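Local structure of hypothetical protein PH1789 (Pyrococcus horikoshii, 1WR2) at residues A[60-65]-A[227-232]; A[66-69]-A[73-76]. The protein is of unknown function but has an ATP-grasp domain, an alpha-beta fold in which two antiparallel sheets, each with its helices, face each other. All blocks are in the same frame, centred on the assembly; numbering follows the deposited sequence.

Contact 1: residues A[60-65]-A[227-232]; sequences VLKLMS and IVDSRI
The carboxylate of D229 turns one face toward the ammonium group of K62: NZ stands over the plane, nearer OD2 than OD1, with K62 NZ to D229 OD2 at 4.2 Å, beyond salt-bridge range. At the edge of the group, OD1 receives the backbone N of S230 through its anti lone pair, a short bond (S230 N to D229 OD1, 2.6 Å) but well bent at 131°. OD2 forms a salt bridge with K71, and these bonds probably limit how far the carboxylate can turn. K62 reaches from one sheet to the other by extending fully beyond CG, with CG anti to the carbonyl carbon (chi1 -57°), which carries NZ to 3.3 Å from V228 O. V228 O accepts a hydrogen bond from K26 NZ. The two segments belong to different sheets of the ATP-grasp fold, 60-65 to the four-stranded one and 227-232 to the six-stranded one. The salt bridge of K62 is with E22, whose other carboxylate oxygen lies close to D229 OD1. K62 and K71 thus lie beside two close acids and probably offset their repulsion, while D229 probably adds electrostatic attraction to the direct E22 salt bridge of K62.

Contact 2: residues A[66-69]-A[73-76]; sequences PQIL and DAKV
I68 and A74 meet methyl to methyl, I68 CG2 lying 3.5 Å from A74 CB, tighter than usual for two carbons. The same CG2 also reaches the valine two residues further on, 4.0 Å from V76 CG2, so one branch of the isoleucine makes both contacts. With chi1 at -49°, I68 places CG2 opposite its backbone N and directs this methyl at the end of the helix, while CG1 leaves on the N side. V76 answers with CG2, held between its own N and carbonyl carbon, and the two side chains cross obliquely. A74 and V76 can both face I68 because the chain turns sharply between them. Helix 71-74 is a single short turn closed by a Schellman motif: K75 is the C-prime residue, with phi +64°, and V76 N bonds back to K71 O. K75 itself points its side chain away from I68, and its carbonyl oxygen accepts a hydrogen bond from N97 of helix 84-101. That longer helix supplies the next layer of apolar cover, with A98 against both I68 and V76, and Y101 against I68 and A74. The Y101 hydroxyl is in turn hydrogen-bonded to D73 OD2, tying the short helix to the long one. On the loop side, Q67 is anchored at both ends, its backbone N to S65 OG and its OE1 to the backbone N of E106, which probably steadies the turn before I68.

Contacts 1 and 2 have centres 10 Å apart. Strand 59-64 carries a segment of contact 1 and packs against contact 2, with the side chains of K62 and L63 on opposite faces. K62 serves contact 1, between the sheets; L63 points the other way and packs against contact 2, with L63 CD2 4.0 Å from I68 CD1. A probable backbone hydrogen bond, L63 N to V76 O at 3.0 Å, joins the strand to the end of segment 73-76. K71, in the helical turn that separates the segments of contact 2, forms a salt bridge with D229 of contact 1. Contact 1 lies about 7 Å from the chain centre and contact 2 about 15 Å, between centres.

Contact 1: residues A[60-65]-A[227-232]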
loop_
_atom_site.group_PDB
_atom_site.type_symbol
_atom_site.label_atom_id
_atom_site.label_comp_id
_atom_site.label_asym_id
_atom_site.label_seq_id
_atom_site.Cartn_x
_atom_site.Cartn_y
_atom_site.Cartn_z
ATOM N N VAL A 60 -3.234 4.398 14.067
ATOM C CA VAL A 60 -1.933 4.694 13.481
ATOM C C VAL A 60 -2.001 6.083 12.861
ATOM O O VAL A 60 -3.023 6.442 12.276
ATOM C CB VAL A 60 -1.604 3.708 12.331
ATOM C CG1 VAL A 60 -0.389 4.192 11.552
ATOM C CG2 VAL A 60 -1.358 2.327 12.882
ATOM N N LEU A 61 -0.935 6.868 12.998
ATOM C CA LEU A 61 -0.894 8.183 12.366
ATOM C C LEU A 61 0.228 8.127 11.340
ATOM O O LEU A 61 1.316 7.622 11.626
ATOM C CB LEU A 61 -0.625 9.304 13.380
ATOM C CG LEU A 61 -1.749 9.678 14.351
ATOM C CD1 LEU A 61 -1.332 10.929 15.118
ATOM C CD2 LEU A 61 -3.056 9.946 13.587
ATOM N N LYS A 62 -0.047 8.616 10.137
ATOM C CA LYS A 62 0.940 8.618 9.062
ATOM C C LYS A 62 0.894 9.952 8.340
ATOM O O LYS A 62 -0.097 10.268 7.682
ATOM C CB LYS A 62 0.641 7.513 8.051
ATOM C CG LYS A 62 0.571 6.104 8.614
ATOM C CD LYS A 62 0.327 5.134 7.469
ATOM C CE LYS A 62 0.250 3.698 7.921
ATOM N NZ LYS A 62 0.141 2.772 6.749
ATOM N N LEU A 63 1.966 10.731 8.444
ATOM C CA LEU A 63 1.998 12.030 7.791
ATOM C C LEU A 63 2.053 11.879 6.282
ATOM O O LEU A 63 2.862 11.107 5.746
ATOM C CB LEU A 63 3.198 12.849 8.275
ATOM C CG LEU A 63 3.269 14.276 7.739
ATOM C CD1 LEU A 63 3.892 15.182 8.785
ATOM C CD2 LEU A 63 4.056 14.299 6.441
ATOM N N MET A 64 1.191 12.624 5.599
ATOM C CA MET A 64 1.129 12.585 4.142
ATOM C C MET A 64 1.842 13.793 3.553
ATOM O O MET A 64 1.504 14.932 3.857
ATOM C CB MET A 64 -0.330 12.570 3.681
ATOM C CG MET A 64 -1.101 11.311 4.080
ATOM S SD MET A 64 -0.522 9.826 3.209
ATOM C CE MET A 64 0.522 9.052 4.433
ATOM N N SER A 65 2.839 13.532 2.714
ATOM C CA SER A 65 3.609 14.584 2.066
ATOM C C SER A 65 4.289 14.033 0.823
ATOM O O SER A 65 4.965 13.004 0.882
ATOM C CB SER A 65 4.687 15.134 3.004
ATOM O OG SER A 65 5.507 16.065 2.315
ATOM N N ILE A 227 -4.433 -4.746 2.556
ATOM C CA ILE A 227 -3.306 -3.933 2.097
ATOM C C ILE A 227 -2.987 -2.886 3.163
ATOM O O ILE A 227 -3.844 -2.083 3.526
ATOM C CB ILE A 227 -3.658 -3.230 0.779
ATOM C CG1 ILE A 227 -3.919 -4.279 -0.305
ATOM C CG2 ILE A 227 -2.548 -2.280 0.377
ATOM C CD1 ILE A 227 -4.584 -3.719 -1.554
ATOM N N VAL A 228 -1.757 -2.889 3.657
ATOM C CA VAL A 228 -1.367 -1.953 4.700
ATOM C C VAL A 228 -0.786 -0.634 4.209
ATOM O O VAL A 228 -1.051 0.424 4.786
ATOM C CB VAL A 228 -0.386 -2.630 5.676
ATOM C CG1 VAL A 228 -0.011 -1.678 6.803
ATOM C CG2 VAL A 228 -1.030 -3.892 6.236
ATOM N N ASP A 229 0.012 -0.683 3.151
ATOM C CA ASP A 229 0.603 0.533 2.596
ATOM C C ASP A 229 0.732 0.285 1.100
ATOM O O ASP A 229 0.678 -0.863 0.657
ATOM C CB ASP A 229 1.987 0.782 3.200
ATOM C CG ASP A 229 2.438 2.229 3.064
ATOM O OD1 ASP A 229 2.002 2.913 2.119
ATOM O OD2 ASP A 229 3.244 2.689 3.898
ATOM N N SER A 230 0.904 1.349 0.330
ATOM C CA SER A 230 1.035 1.230 -1.117
ATOM C C SER A 230 1.684 2.474 -1.705
ATOM O O SER A 230 1.547 3.576 -1.169
ATOM C CB SER A 230 -0.340 1.039 -1.766
ATOM O OG SER A 230 -0.256 1.035 -3.185
ATOM N N ARG A 231 2.399 2.289 -2.807
ATOM C CA ARG A 231 3.030 3.411 -3.475
ATOM C C ARG A 231 2.782 3.280 -4.968
ATOM O O ARG A 231 2.809 2.177 -5.524
ATOM C CB ARG A 231 4.535 3.454 -3.193
ATOM C CG ARG A 231 5.333 2.356 -3.847
ATOM C CD ARG A 231 6.815 2.688 -3.801
ATOM N NE ARG A 231 7.425 2.572 -5.122
ATOM C CZ ARG A 231 8.314 3.434 -5.612
ATOM N NH1 ARG A 231 8.695 4.481 -4.888
ATOM N NH2 ARG A 231 8.827 3.245 -6.822
ATOM N N ILE A 232 2.496 4.408 -5.603
ATOM C CA ILE A 232 2.256 4.438 -7.037
ATOM C C ILE A 232 3.056 5.594 -7.625
ATOM O O ILE A 232 2.976 6.725 -7.137
ATOM C CB ILE A 232 0.754 4.643 -7.360
ATOM C CG1 ILE A 232 -0.066 3.456 -6.840
ATOM C CG2 ILE A 232 0.553 4.789 -8.860
ATOM C CD1 ILE A 232 -1.565 3.583 -7.093
#

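Contact 2: residues A[66-69]-A[73-76]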
loop_
_atom_site.group_PDB
_atom_site.type_symbol
_atom_site.label_atom_id
_atom_site.label_comp_id
_atom_site.label_asym_id
_atom_site.label_seq_id
_atom_site.Cartn_x
_atom_site.Cartn_y
_atom_site.Cartn_z
ATOM N N PRO A 66 4.126 14.713 -0.319
ATOM C CA PRO A 66 4.742 14.270 -1.571
ATOM C C PRO A 66 6.264 14.247 -1.449
ATOM O O PRO A 66 6.941 13.563 -2.212
ATOM C CB PRO A 66 4.273 15.315 -2.579
ATOM C CG PRO A 66 2.990 15.842 -1.979
ATOM C CD PRO A 66 3.337 15.940 -0.524
ATOM N N GLN A 67 6.797 14.999 -0.488
ATOM C CA GLN A 67 8.246 15.064 -0.285
ATOM C C GLN A 67 8.755 13.997 0.671
ATOM O O GLN A 67 9.962 13.776 0.777
ATOM C CB GLN A 67 8.666 16.433 0.262
ATOM C CG GLN A 67 8.522 17.580 -0.708
ATOM C CD GLN A 67 7.085 17.811 -1.122
ATOM O OE1 GLN A 67 6.197 17.939 -0.280
ATOM N NE2 GLN A 67 6.848 17.869 -2.432
ATOM N N ILE A 68 7.837 13.343 1.374
ATOM C CA ILE A 68 8.212 12.313 2.328
ATOM C C ILE A 68 7.504 11.011 1.983
ATOM O O ILE A 68 6.534 10.630 2.637
ATOM C CB ILE A 68 7.833 12.729 3.761
ATOM C CG1 ILE A 68 8.334 14.149 4.040
ATOM C CG2 ILE A 68 8.434 11.757 4.759
ATOM C CD1 ILE A 68 7.938 14.680 5.391
ATOM N N LEU A 69 7.993 10.330 0.953
ATOM C CA LEU A 69 7.398 9.073 0.518
ATOM C C LEU A 69 7.824 7.887 1.394
ATOM O O LEU A 69 7.028 6.991 1.666
ATOM C CB LEU A 69 7.760 8.807 -0.944
ATOM C CG LEU A 69 7.348 9.896 -1.944
ATOM C CD1 LEU A 69 7.943 9.569 -3.313
ATOM C CD2 LEU A 69 5.827 10.004 -2.023
ATOM N N ASP A 73 11.559 5.945 7.093
ATOM C CA ASP A 73 12.865 6.591 7.076
ATOM C C ASP A 73 12.797 7.939 7.800
ATOM O O ASP A 73 13.680 8.273 8.591
ATOM C CB ASP A 73 13.319 6.788 5.624
ATOM C CG ASP A 73 14.806 7.068 5.500
ATOM O OD1 ASP A 73 15.616 6.244 5.984
ATOM O OD2 ASP A 73 15.164 8.109 4.907
ATOM N N ALA A 74 11.738 8.702 7.532
ATOM C CA ALA A 74 11.544 10.018 8.139
ATOM C C ALA A 74 10.933 9.944 9.531
ATOM O O ALA A 74 10.930 10.926 10.277
ATOM C CB ALA A 74 10.667 10.876 7.239
ATOM N N LYS A 75 10.402 8.776 9.876
ATOM C CA LYS A 75 9.782 8.582 11.178
ATOM C C LYS A 75 8.546 9.467 11.335
ATOM O O LYS A 75 8.373 10.151 12.346
ATOM C CB LYS A 75 10.804 8.867 12.284
ATOM C CG LYS A 75 11.932 7.840 12.319
ATOM C CD LYS A 75 13.243 8.440 12.789
ATOM C CE LYS A 75 13.146 9.017 14.191
ATOM N NZ LYS A 75 14.451 9.614 14.591
ATOM N N VAL A 76 7.695 9.457 10.317
ATOM C CA VAL A 76 6.464 10.234 10.345
ATOM C C VAL A 76 5.250 9.307 10.466
ATOM O O VAL A 76 4.122 9.718 10.199
ATOM C CB VAL A 76 6.315 11.137 9.090
ATOM C CG1 VAL A 76 7.443 12.144 9.054
ATOM C CG2 VAL A 76 6.311 10.303 7.818
#